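Local atomic coordinates of deferrochelatase (Vibrio cholerae, PDB entry 5DE0), a protein that binds heme b and probably works as a peroxidase of the dye-decolorizing (DyP-type) family. Residues 175-180 with 281-286; 181-186 with 243-248; 19-24 with 234-239. All coordinates share one frame; numbering follows the deposited sequence.

Overall arrangement
All three contacts reach the antiparallel C-terminal sheet, whose strand order is 232-239, 247-253, 172-181, 281-291. Contact 1 joins the last two of these strands. Contact 2 lies just beyond it, where strand 172-181 runs out toward helix 183-188, and the centres are about 11 Å apart. F179 N meets L247 O at 2.8 Å, and T281 OG1 meets H181 ND1 at 2.8 Å. Both contacts touch the heme. Contact 3 links strand 232-239 to the N-terminal sheet, its centre about 11 Å from that of contact 1 and about 15 Å from that of contact 2. Y238 OH lies 2.6 Å from F179 O.

Contact 1: residues 175-180 with 281-286; sequences MVQRFV and TKAVTG. With HEM (protoporphyrin IX containing Fe), chain F.
F179 and A283 meet on the face of the sheet that looks toward the heme. The methyl of A283 sits over one face of the F179 ring, 3.7 Å from CE2 to CB, as a CH-pi contact offset toward the rim. The heme methyl CMC covers the opposite face, so the ring is sandwiched. The heme vinyl carbon CBB also lies 3.3 Å from F179 CZ. Q177 brings its OE1 within 3.1 Å of the same CBB. Its NE2 donates to a water that in turn donates to T285 O.

The strands 175-180 and 281-283 are antiparallel neighbours in the C-terminal sheet of the DyP-type fold, a ferredoxin-like domain. V180 and K282 form a hydrogen-bonded pair: V180 N reaches K282 O at 2.8 Å, and K282 N returns to V180 O. F179 and A283 are the non-hydrogen-bonded pair beside it. V284 N then donates to R178 O at 2.7 Å, almost straight on to the carbonyl. From V284 on, the segment leaves regular strand form, a break in strand 281-291. The T285 hydroxyl, with OG1 between its backbone N and carbonyl carbon (chi1 61°), accepts from R178 N at 2.8 Å.

On the side away from the heme, V284 CG1 lies over the centre of the R178 guanidinium, 3.5 Å from CZ. The R178 chain bends at chi3 (74°) and runs alongside V284. Salt bridges to D129 and D244 position that guanidinium.

Contact 2: residues 181-186 with 243-248; sequences HNLPAW and GDHGLL. With HEM (protoporphyrin IX containing Fe), chain F.
H181 lays its imidazole flat against the backbone of G246. The glycine CA stands over the centre of the ring, 3.5 Å from the centroid and 9° off the normal, a CH-pi contact. CG of H181 is anti to its own carbonyl carbon (chi1 -72°), and this turns the ring along the 246-247 backbone toward the heme. There NE2 lies 3.2 Å from the heme vinyl carbon CBC. Both ring nitrogens have partners: ND1 is bonded to T281 OG1 and NE2 to D141 OD2. These two bonds fix the rotation of the ring. H181 N donates to H245 O at 2.8 Å, nearly straight and in the carbonyl plane.

H245 holds CG between its backbone N and carbonyl carbon (chi1 53°), which swings the ring over to L183. CD1 of L183 touches NE2 of H245 at 3.6 Å, and the two side chains cross at a slant. L183 also packs on R115 of the second subunit. ND1 of H245 is bonded to S240 O and more weakly to G243 O. A water bridges H245 NE2, H181 O and L183 N; it lies 2.7 Å from NE2, and it donates to H181 O and accepts from L183 N. L247 CD2 leads away from H181 to the heme, 3.6 Å from C3C.

N182 caps helix 183-188, its OD1 accepting a weak bond from A185 N. The contact thus sits between the start of that helix and the corner at G246 that leads into strand 247-253.

Contact 3: residues 19-24 with 234-239; sequences ALYTLL and HSLPYG
Y21 holds CG anti to its own carbonyl carbon (chi1 -42°), and its ring, turned by chi2 of -87°, reaches out to segment 234-239. The phenol OH donates to H234 O at 2.7 Å. It arrives in the carbonyl plane, with a C=O...donor angle of 158°. L236 crosses the tyrosine at about a right angle. Its CB comes to the hydroxyl edge of the ring near the ring plane, 3.2 Å from OH. CD2 of L236 turns to A19 and meets its CB at 3.8 Å.

Strand 18-26 belongs to the N-terminal sheet and strand 232-239 to the C-terminal sheet. The two four-stranded antiparallel sheets, one from each half of the chain, are the ferredoxin-like pair of the DyP-type fold. Segments 19-24 and 234-239 share no backbone bond, and side chains A19 and Y21 bridge the gap between the sheets.

Further out, Y21 packs on L248 and I250 of strand 247-253, and its ring meets that of H101 with the planes nearly parallel. H234 is anchored through NE2 to I11 O. Its ring meets H101 edge-to-face. The side chain of S235, its hydroxyl bonded to I250 N, is about 7 Å from the heme at the nearest atoms.

Contact 1: residues 175-180 with 281-286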
loop_
_atom_site.group_PDB
_atom_site.type_symbol
_atom_site.label_atom_id
_atom_site.label_comp_id
_atom_site.label_asym_id
_atom_site.label_seq_id
_atom_site.Cartn_x
_atom_site.Cartn_y
_atom_site.Cartn_z
ATOM N N MET B 175 -8.970 -4.383 20.038
ATOM C CA MET B 175 -7.642 -4.978 20.079
ATOM C C MET B 175 -7.066 -4.986 18.670
ATOM O O MET B 175 -7.803 -5.133 17.696
ATOM C CB MET B 175 -7.683 -6.403 20.652
ATOM C CG MET B 175 -8.410 -7.416 19.773
ATOM S SD MET B 175 -8.107 -9.128 20.246
ATOM C CE MET B 175 -6.357 -9.288 19.873
ATOM N N VAL B 176 -5.755 -4.804 18.558
ATOM C CA VAL B 176 -5.094 -4.896 17.265
ATOM C C VAL B 176 -3.753 -5.617 17.394
ATOM O O VAL B 176 -3.027 -5.447 18.374
ATOM C CB VAL B 176 -4.899 -3.488 16.607
ATOM C CG1 VAL B 176 -5.372 -2.381 17.527
ATOM C CG2 VAL B 176 -3.454 -3.257 16.172
ATOM N N GLN B 177 -3.455 -6.454 16.407
ATOM C CA GLN B 177 -2.177 -7.148 16.317
ATOM C C GLN B 177 -1.758 -7.260 14.858
ATOM O O GLN B 177 -2.458 -7.882 14.058
ATOM C CB GLN B 177 -2.258 -8.547 16.930
ATOM C CG GLN B 177 -2.162 -8.614 18.442
ATOM C CD GLN B 177 -2.328 -10.036 18.953
ATOM O OE1 GLN B 177 -3.347 -10.679 18.703
ATOM N NE2 GLN B 177 -1.318 -10.540 19.656
ATOM N N ARG B 178 -0.628 -6.659 14.506
ATOM C CA ARG B 178 -0.107 -6.807 13.154
ATOM C C ARG B 178 0.690 -8.097 13.046
ATOM O O ARG B 178 1.715 -8.264 13.707
ATOM C CB ARG B 178 0.765 -5.615 12.755
ATOM C CG ARG B 178 1.234 -5.692 11.313
ATOM C CD ARG B 178 1.601 -4.331 10.747
ATOM N NE ARG B 178 2.868 -3.827 11.263
ATOM C CZ ARG B 178 4.059 -4.216 10.820
ATOM N NH1 ARG B 178 4.148 -5.126 9.860
ATOM N NH2 ARG B 178 5.164 -3.700 11.344
ATOM N N PHE B 179 0.212 -9.011 12.208
ATOM C CA PHE B 179 0.881 -10.291 12.030
ATOM C C PHE B 179 1.749 -10.320 10.777
ATOM O O PHE B 179 1.370 -9.791 9.731
ATOM C CB PHE B 179 -0.146 -11.423 11.980
ATOM C CG PHE B 179 -0.647 -11.838 13.328
ATOM C CD1 PHE B 179 -1.778 -11.255 13.871
ATOM C CD2 PHE B 179 0.020 -12.808 14.057
ATOM C CE1 PHE B 179 -2.235 -11.636 15.115
ATOM C CE2 PHE B 179 -0.432 -13.192 15.300
ATOM C CZ PHE B 179 -1.560 -12.607 15.830
ATOM N N VAL B 180 2.920 -10.936 10.898
ATOM C CA VAL B 180 3.808 -11.138 9.761
ATOM C C VAL B 180 3.851 -12.622 9.416
ATOM O O VAL B 180 4.171 -13.456 10.266
ATOM C CB VAL B 180 5.229 -10.627 10.045
ATOM C CG1 VAL B 180 6.117 -10.818 8.823
ATOM C CG2 VAL B 180 5.194 -9.164 10.458
ATOM N N THR B 281 2.924 -17.613 11.561
ATOM C CA THR B 281 2.769 -16.167 11.641
ATOM C C THR B 281 3.169 -15.667 13.024
ATOM O O THR B 281 3.118 -16.412 14.002
ATOM C CB THR B 281 1.322 -15.723 11.330
ATOM O OG1 THR B 281 1.258 -14.293 11.271
ATOM C CG2 THR B 281 0.358 -16.230 12.392
ATOM N N LYS B 282 3.585 -14.407 13.094
ATOM C CA LYS B 282 4.026 -13.812 14.350
ATOM C C LYS B 282 3.481 -12.396 14.515
ATOM O O LYS B 282 3.511 -11.597 13.579
ATOM C CB LYS B 282 5.556 -13.791 14.429
ATOM C CG LYS B 282 6.207 -15.166 14.414
ATOM C CD LYS B 282 7.721 -15.061 14.445
ATOM C CE LYS B 282 8.367 -16.436 14.475
ATOM N NZ LYS B 282 9.854 -16.347 14.511
ATOM N N ALA B 283 2.987 -12.091 15.711
ATOM C CA ALA B 283 2.516 -10.747 16.018
ATOM C C ALA B 283 3.702 -9.815 16.234
ATOM O O ALA B 283 4.643 -10.155 16.948
ATOM C CB ALA B 283 1.614 -10.763 17.243
ATOM N N VAL B 284 3.656 -8.640 15.613
ATOM C CA VAL B 284 4.739 -7.670 15.736
ATOM C C VAL B 284 4.275 -6.448 16.527
ATOM O O VAL B 284 5.086 -5.676 17.039
ATOM C CB VAL B 284 5.269 -7.237 14.347
ATOM C CG1 VAL B 284 4.316 -6.253 13.687
ATOM C CG2 VAL B 284 6.664 -6.639 14.466
ATOM N N THR B 285 2.958 -6.284 16.628
ATOM C CA THR B 285 2.370 -5.244 17.463
ATOM C C THR B 285 1.238 -5.835 18.293
ATOM O O THR B 285 0.765 -6.938 18.012
ATOM C CB THR B 285 1.821 -4.067 16.632
ATOM O OG1 THR B 285 0.798 -4.539 15.748
ATOM C CG2 THR B 285 2.927 -3.407 15.823
ATOM N N GLY B 286 0.810 -5.102 19.315
ATOM C CA GLY B 286 -0.288 -5.536 20.161
ATOM C C GLY B 286 -0.750 -4.415 21.070
ATOM O O GLY B 286 0.058 -3.809 21.773
HETATM C CHA HEM F . -11.852 -17.414 12.763
HETATM C CHB HEM F . -10.420 -14.651 16.484
HETATM C CHC HEM F . -5.982 -14.251 14.533
HETATM C CHD HEM F . -7.685 -16.257 10.459
HETATM C C1A HEM F . -11.853 -16.704 13.944
HETATM C C2A HEM F . -12.966 -16.569 14.862
HETATM C C3A HEM F . -12.570 -15.805 15.886
HETATM C C4A HEM F . -11.192 -15.430 15.654
HETATM C CMA HEM F . -13.416 -15.385 17.108
HETATM C CAA HEM F . -14.362 -17.204 14.681
HETATM C CBA HEM F . -14.470 -18.420 15.599
HETATM C CGA HEM F . -15.752 -19.157 15.328
HETATM O O1A HEM F . -15.806 -19.916 14.326
HETATM O O2A HEM F . -16.715 -18.987 16.117
HETATM C C1B HEM F . -9.081 -14.378 16.320
HETATM C C2B HEM F . -8.216 -13.795 17.322
HETATM C C3B HEM F . -6.995 -13.673 16.803
HETATM C C4B HEM F . -7.026 -14.186 15.438
HETATM C CMB HEM F . -8.634 -13.370 18.748
HETATM C CAB HEM F . -5.805 -13.082 17.592
HETATM C CBB HEM F . -4.601 -12.914 17.049
HETATM C C1C HEM F . -6.055 -14.729 13.240
HETATM C C2C HEM F . -4.988 -14.722 12.256
HETATM C C3C HEM F . -5.469 -15.278 11.127
HETATM C C4C HEM F . -6.846 -15.655 11.372
HETATM C CMC HEM F . -3.574 -14.154 12.520
HETATM C CAC HEM F . -4.782 -15.537 9.762
HETATM C CBC HEM F . -3.487 -15.325 9.505
HETATM C C1D HEM F . -8.898 -16.858 10.723
HETATM C C2D HEM F . -9.556 -17.820 9.868
HETATM C C3D HEM F . -10.862 -18.180 10.586
HETATM C C4D HEM F . -10.860 -17.401 11.805
HETATM C CMD HEM F . -9.058 -18.371 8.514
HETATM C CAD HEM F . -11.941 -19.173 10.108
HETATM C CBD HEM F . -12.952 -18.475 9.205
HETATM C CGD HEM F . -13.707 -17.433 9.988
HETATM O O1D HEM F . -13.342 -16.233 9.896
HETATM O O2D HEM F . -14.678 -17.798 10.701
HETATM N NA HEM F . -10.787 -15.996 14.460
HETATM N NB HEM F . -8.323 -14.605 15.185
HETATM N NC HEM F . -7.171 -15.307 12.665
HETATM N ND HEM F . -9.694 -16.643 11.844
HETATM FE FE HEM F . -8.967 -15.721 13.554
HETATM O O HOH W 1 0.945 -8.802 19.803
#

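Contact 2: residues 181-186 with 243-248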
loop_
_atom_site.group_PDB
_atom_site.type_symbol
_atom_site.label_atom_id
_atom_site.label_comp_id
_atom_site.label_asym_id
_atom_site.label_seq_id
_atom_site.Cartn_x
_atom_site.Cartn_y
_atom_site.Cartn_z
ATOM N N HIS B 181 3.524 -12.947 8.169
ATOM C CA HIS B 181 3.376 -14.337 7.750
ATOM C C HIS B 181 4.669 -14.950 7.216
ATOM O O HIS B 181 5.491 -14.271 6.603
ATOM C CB HIS B 181 2.284 -14.452 6.682
ATOM C CG HIS B 181 0.896 -14.278 7.215
ATOM N ND1 HIS B 181 0.638 -13.987 8.536
ATOM C CD2 HIS B 181 -0.310 -14.358 6.603
ATOM C CE1 HIS B 181 -0.668 -13.893 8.716
ATOM N NE2 HIS B 181 -1.265 -14.114 7.559
ATOM N N ASN B 182 4.833 -16.245 7.465
ATOM C CA ASN B 182 5.893 -17.031 6.849
ATOM C C ASN B 182 5.278 -17.924 5.777
ATOM O O ASN B 182 5.031 -19.108 6.008
ATOM C CB ASN B 182 6.633 -17.871 7.895
ATOM C CG ASN B 182 7.900 -18.514 7.350
ATOM O OD1 ASN B 182 8.061 -18.682 6.140
ATOM N ND2 ASN B 182 8.807 -18.880 8.249
ATOM N N LEU B 183 5.024 -17.346 4.610
ATOM C CA LEU B 183 4.345 -18.056 3.527
ATOM C C LEU B 183 5.073 -19.304 2.997
ATOM O O LEU B 183 4.416 -20.308 2.718
ATOM C CB LEU B 183 4.072 -17.093 2.368
ATOM C CG LEU B 183 3.062 -15.982 2.663
ATOM C CD1 LEU B 183 2.742 -15.199 1.403
ATOM C CD2 LEU B 183 1.794 -16.556 3.275
ATOM N N PRO B 184 6.415 -19.256 2.842
ATOM C CA PRO B 184 7.073 -20.485 2.373
ATOM C C PRO B 184 6.899 -21.676 3.317
ATOM O O PRO B 184 6.648 -22.788 2.851
ATOM C CB PRO B 184 8.549 -20.079 2.289
ATOM C CG PRO B 184 8.514 -18.612 2.055
ATOM C CD PRO B 184 7.352 -18.115 2.859
ATOM N N ALA B 185 7.033 -21.443 4.618
ATOM C CA ALA B 185 6.859 -22.500 5.608
ATOM C C ALA B 185 5.431 -23.031 5.583
ATOM O O ALA B 185 5.201 -24.232 5.733
ATOM C CB ALA B 185 7.213 -21.991 6.997
ATOM N N TRP B 186 4.476 -22.128 5.387
ATOM C CA TRP B 186 3.070 -22.504 5.316
ATOM C C TRP B 186 2.769 -23.252 4.019
ATOM O O TRP B 186 1.893 -24.117 3.974
ATOM C CB TRP B 186 2.184 -21.263 5.434
ATOM C CG TRP B 186 0.729 -21.537 5.216
ATOM C CD1 TRP B 186 0.008 -21.272 4.089
ATOM C CD2 TRP B 186 -0.184 -22.137 6.144
ATOM N NE1 TRP B 186 -1.297 -21.664 4.259
ATOM C CE2 TRP B 186 -1.439 -22.204 5.510
ATOM C CE3 TRP B 186 -0.060 -22.626 7.447
ATOM C CZ2 TRP B 186 -2.567 -22.730 6.140
ATOM C CZ3 TRP B 186 -1.180 -23.152 8.069
ATOM C CH2 TRP B 186 -2.416 -23.200 7.414
ATOM N N GLY B 243 8.743 -7.314 1.679
ATOM C CA GLY B 243 8.733 -6.806 3.039
ATOM C C GLY B 243 7.747 -7.560 3.909
ATOM O O GLY B 243 7.389 -8.696 3.604
ATOM N N ASP B 244 7.312 -6.932 4.996
ATOM C CA ASP B 244 6.303 -7.527 5.862
ATOM C C ASP B 244 4.995 -7.723 5.107
ATOM O O ASP B 244 4.527 -6.823 4.415
ATOM C CB ASP B 244 6.057 -6.661 7.100
ATOM C CG ASP B 244 7.175 -6.763 8.118
ATOM O OD1 ASP B 244 8.087 -7.593 7.925
ATOM O OD2 ASP B 244 7.131 -6.020 9.122
ATOM N N HIS B 245 4.415 -8.909 5.235
ATOM C CA HIS B 245 3.085 -9.162 4.705
ATOM C C HIS B 245 2.365 -10.176 5.579
ATOM O O HIS B 245 2.983 -11.089 6.129
ATOM C CB HIS B 245 3.149 -9.644 3.252
ATOM C CG HIS B 245 4.047 -10.823 3.040
ATOM N ND1 HIS B 245 5.350 -10.699 2.606
ATOM C CD2 HIS B 245 3.828 -12.150 3.194
ATOM C CE1 HIS B 245 5.896 -11.899 2.508
ATOM N NE2 HIS B 245 4.992 -12.796 2.857
ATOM N N GLY B 246 1.057 -10.001 5.714
ATOM C CA GLY B 246 0.258 -10.883 6.537
ATOM C C GLY B 246 -1.101 -10.287 6.832
ATOM O O GLY B 246 -1.786 -9.800 5.930
ATOM N N LEU B 247 -1.486 -10.309 8.101
ATOM C CA LEU B 247 -2.804 -9.840 8.499
ATOM C C LEU B 247 -2.731 -8.783 9.590
ATOM O O LEU B 247 -2.091 -8.982 10.624
ATOM C CB LEU B 247 -3.662 -11.014 8.977
ATOM C CG LEU B 247 -5.092 -10.677 9.402
ATOM C CD1 LEU B 247 -5.935 -10.285 8.198
ATOM C CD2 LEU B 247 -5.721 -11.849 10.147
ATOM N N LEU B 248 -3.382 -7.650 9.351
ATOM C CA LEU B 248 -3.581 -6.674 10.406
ATOM C C LEU B 248 -4.841 -7.072 11.144
ATOM O O LEU B 248 -5.946 -6.734 10.723
ATOM C CB LEU B 248 -3.698 -5.252 9.850
ATOM C CG LEU B 248 -3.548 -4.084 10.835
ATOM C CD1 LEU B 248 -4.733 -3.930 11.787
ATOM C CD2 LEU B 248 -2.260 -4.218 11.624
HETATM C CHA HEM F . -11.852 -17.414 12.763
HETATM C CHB HEM F . -10.420 -14.651 16.484
HETATM C CHC HEM F . -5.982 -14.251 14.533
HETATM C CHD HEM F . -7.685 -16.257 10.459
HETATM C C1A HEM F . -11.853 -16.704 13.944
HETATM C C2A HEM F . -12.966 -16.569 14.862
HETATM C C3A HEM F . -12.570 -15.805 15.886
HETATM C C4A HEM F . -11.192 -15.430 15.654
HETATM C CMA HEM F . -13.416 -15.385 17.108
HETATM C CAA HEM F . -14.362 -17.204 14.681
HETATM C CBA HEM F . -14.470 -18.420 15.599
HETATM C CGA HEM F . -15.752 -19.157 15.328
HETATM O O1A HEM F . -15.806 -19.916 14.326
HETATM O O2A HEM F . -16.715 -18.987 16.117
HETATM C C1B HEM F . -9.081 -14.378 16.320
HETATM C C2B HEM F . -8.216 -13.795 17.322
HETATM C C3B HEM F . -6.995 -13.673 16.803
HETATM C C4B HEM F . -7.026 -14.186 15.438
HETATM C CMB HEM F . -8.634 -13.370 18.748
HETATM C CAB HEM F . -5.805 -13.082 17.592
HETATM C CBB HEM F . -4.601 -12.914 17.049
HETATM C C1C HEM F . -6.055 -14.729 13.240
HETATM C C2C HEM F . -4.988 -14.722 12.256
HETATM C C3C HEM F . -5.469 -15.278 11.127
HETATM C C4C HEM F . -6.846 -15.655 11.372
HETATM C CMC HEM F . -3.574 -14.154 12.520
HETATM C CAC HEM F . -4.782 -15.537 9.762
HETATM C CBC HEM F . -3.487 -15.325 9.505
HETATM C C1D HEM F . -8.898 -16.858 10.723
HETATM C C2D HEM F . -9.556 -17.820 9.868
HETATM C C3D HEM F . -10.862 -18.180 10.586
HETATM C C4D HEM F . -10.860 -17.401 11.805
HETATM C CMD HEM F . -9.058 -18.371 8.514
HETATM C CAD HEM F . -11.941 -19.173 10.108
HETATM C CBD HEM F . -12.952 -18.475 9.205
HETATM C CGD HEM F . -13.707 -17.433 9.988
HETATM O O1D HEM F . -13.342 -16.233 9.896
HETATM O O2D HEM F . -14.678 -17.798 10.701
HETATM N NA HEM F . -10.787 -15.996 14.460
HETATM N NB HEM F . -8.323 -14.605 15.185
HETATM N NC HEM F . -7.171 -15.307 12.665
HETATM N ND HEM F . -9.694 -16.643 11.844
HETATM FE FE HEM F . -8.967 -15.721 13.554
HETATM O O HOH W 2 6.071 -14.998 3.916
#

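Contact 3: residues 19-24 with 234-239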
loop_
_atom_site.group_PDB
_atom_site.type_symbol
_atom_site.label_atom_id
_atom_site.label_comp_id
_atom_site.label_asym_id
_atom_site.label_seq_id
_atom_site.Cartn_x
_atom_site.Cartn_y
_atom_site.Cartn_z
ATOM N N ALA B 19 -8.656 -0.598 3.940
ATOM C CA ALA B 19 -8.727 -0.083 5.301
ATOM C C ALA B 19 -7.419 0.558 5.754
ATOM O O ALA B 19 -6.338 0.207 5.281
ATOM C CB ALA B 19 -9.124 -1.189 6.261
ATOM N N LEU B 20 -7.535 1.508 6.676
ATOM C CA LEU B 20 -6.375 2.144 7.282
ATOM C C LEU B 20 -6.347 1.890 8.784
ATOM O O LEU B 20 -7.331 2.134 9.482
ATOM C CB LEU B 20 -6.378 3.649 7.010
ATOM C CG LEU B 20 -5.367 4.467 7.817
ATOM C CD1 LEU B 20 -3.946 4.058 7.469
ATOM C CD2 LEU B 20 -5.575 5.957 7.591
ATOM N N TYR B 21 -5.217 1.396 9.275
ATOM C CA TYR B 21 -5.041 1.177 10.704
ATOM C C TYR B 21 -3.791 1.898 11.190
ATOM O O TYR B 21 -2.671 1.465 10.914
ATOM C CB TYR B 21 -4.934 -0.311 11.023
ATOM C CG TYR B 21 -5.906 -1.197 10.280
ATOM C CD1 TYR B 21 -7.180 -1.438 10.778
ATOM C CD2 TYR B 21 -5.541 -1.813 9.088
ATOM C CE1 TYR B 21 -8.064 -2.261 10.106
ATOM C CE2 TYR B 21 -6.417 -2.638 8.411
ATOM C CZ TYR B 21 -7.676 -2.860 8.924
ATOM O OH TYR B 21 -8.554 -3.679 8.248
ATOM N N THR B 22 -3.984 2.990 11.923
ATOM C CA THR B 22 -2.865 3.813 12.358
ATOM C C THR B 22 -2.710 3.827 13.878
ATOM O O THR B 22 -3.647 4.156 14.608
ATOM C CB THR B 22 -3.019 5.261 11.853
ATOM O OG1 THR B 22 -3.088 5.261 10.422
ATOM C CG2 THR B 22 -1.838 6.111 12.293
ATOM N N LEU B 23 -1.521 3.455 14.342
ATOM C CA LEU B 23 -1.177 3.550 15.754
ATOM C C LEU B 23 -0.199 4.703 15.951
ATOM O O LEU B 23 0.836 4.762 15.290
ATOM C CB LEU B 23 -0.569 2.239 16.260
ATOM C CG LEU B 23 -1.410 0.968 16.108
ATOM C CD1 LEU B 23 -0.716 -0.218 16.765
ATOM C CD2 LEU B 23 -2.794 1.165 16.694
ATOM N N LEU B 24 -0.525 5.622 16.855
ATOM C CA LEU B 24 0.337 6.779 17.073
ATOM C C LEU B 24 0.524 7.100 18.554
ATOM O O LEU B 24 -0.274 6.698 19.401
ATOM C CB LEU B 24 -0.216 8.003 16.331
ATOM C CG LEU B 24 -1.615 8.522 16.677
ATOM C CD1 LEU B 24 -1.548 9.628 17.718
ATOM C CD2 LEU B 24 -2.336 9.007 15.426
ATOM N N HIS B 234 -12.445 -6.725 12.060
ATOM C CA HIS B 234 -12.330 -5.834 10.909
ATOM C C HIS B 234 -10.973 -6.009 10.242
ATOM O O HIS B 234 -10.487 -5.111 9.553
ATOM C CB HIS B 234 -12.529 -4.374 11.326
ATOM C CG HIS B 234 -13.953 -3.920 11.279
ATOM N ND1 HIS B 234 -14.577 -3.557 10.105
ATOM C CD2 HIS B 234 -14.877 -3.769 12.257
ATOM C CE1 HIS B 234 -15.823 -3.203 10.362
ATOM N NE2 HIS B 234 -16.031 -3.323 11.661
ATOM N N SER B 235 -10.368 -7.172 10.457
ATOM C CA SER B 235 -9.029 -7.454 9.955
ATOM C C SER B 235 -8.976 -7.439 8.437
ATOM O O SER B 235 -9.994 -7.594 7.763
ATOM C CB SER B 235 -8.540 -8.807 10.468
ATOM O OG SER B 235 -8.786 -8.947 11.854
ATOM N N LEU B 236 -7.771 -7.258 7.908
ATOM C CA LEU B 236 -7.556 -7.206 6.471
ATOM C C LEU B 236 -6.087 -7.474 6.164
ATOM O O LEU B 236 -5.208 -7.003 6.884
ATOM C CB LEU B 236 -7.984 -5.848 5.916
ATOM C CG LEU B 236 -8.786 -5.823 4.615
ATOM C CD1 LEU B 236 -9.961 -6.782 4.681
ATOM C CD2 LEU B 236 -9.268 -4.409 4.325
ATOM N N PRO B 237 -5.820 -8.250 5.103
ATOM C CA PRO B 237 -4.454 -8.531 4.647
ATOM C C PRO B 237 -3.697 -7.248 4.303
ATOM O O PRO B 237 -4.326 -6.236 4.010
ATOM C CB PRO B 237 -4.670 -9.391 3.398
ATOM C CG PRO B 237 -6.013 -9.998 3.585
ATOM C CD PRO B 237 -6.827 -8.974 4.309
ATOM N N TYR B 238 -2.368 -7.297 4.335
ATOM C CA TYR B 238 -1.551 -6.109 4.102
ATOM C C TYR B 238 -0.154 -6.475 3.616
ATOM O O TYR B 238 0.246 -7.637 3.667
ATOM C CB TYR B 238 -1.424 -5.287 5.386
ATOM C CG TYR B 238 -0.403 -5.870 6.344
ATOM C CD1 TYR B 238 -0.729 -6.943 7.163
ATOM C CD2 TYR B 238 0.890 -5.359 6.417
ATOM C CE1 TYR B 238 0.197 -7.487 8.031
ATOM C CE2 TYR B 238 1.824 -5.900 7.281
ATOM C CZ TYR B 238 1.471 -6.964 8.086
ATOM O OH TYR B 238 2.393 -7.509 8.950
ATOM N N GLY B 239 0.589 -5.468 3.166
ATOM C CA GLY B 239 2.020 -5.608 2.967
ATOM C C GLY B 239 2.505 -5.855 1.554
ATOM O O GLY B 239 1.733 -5.828 0.596
#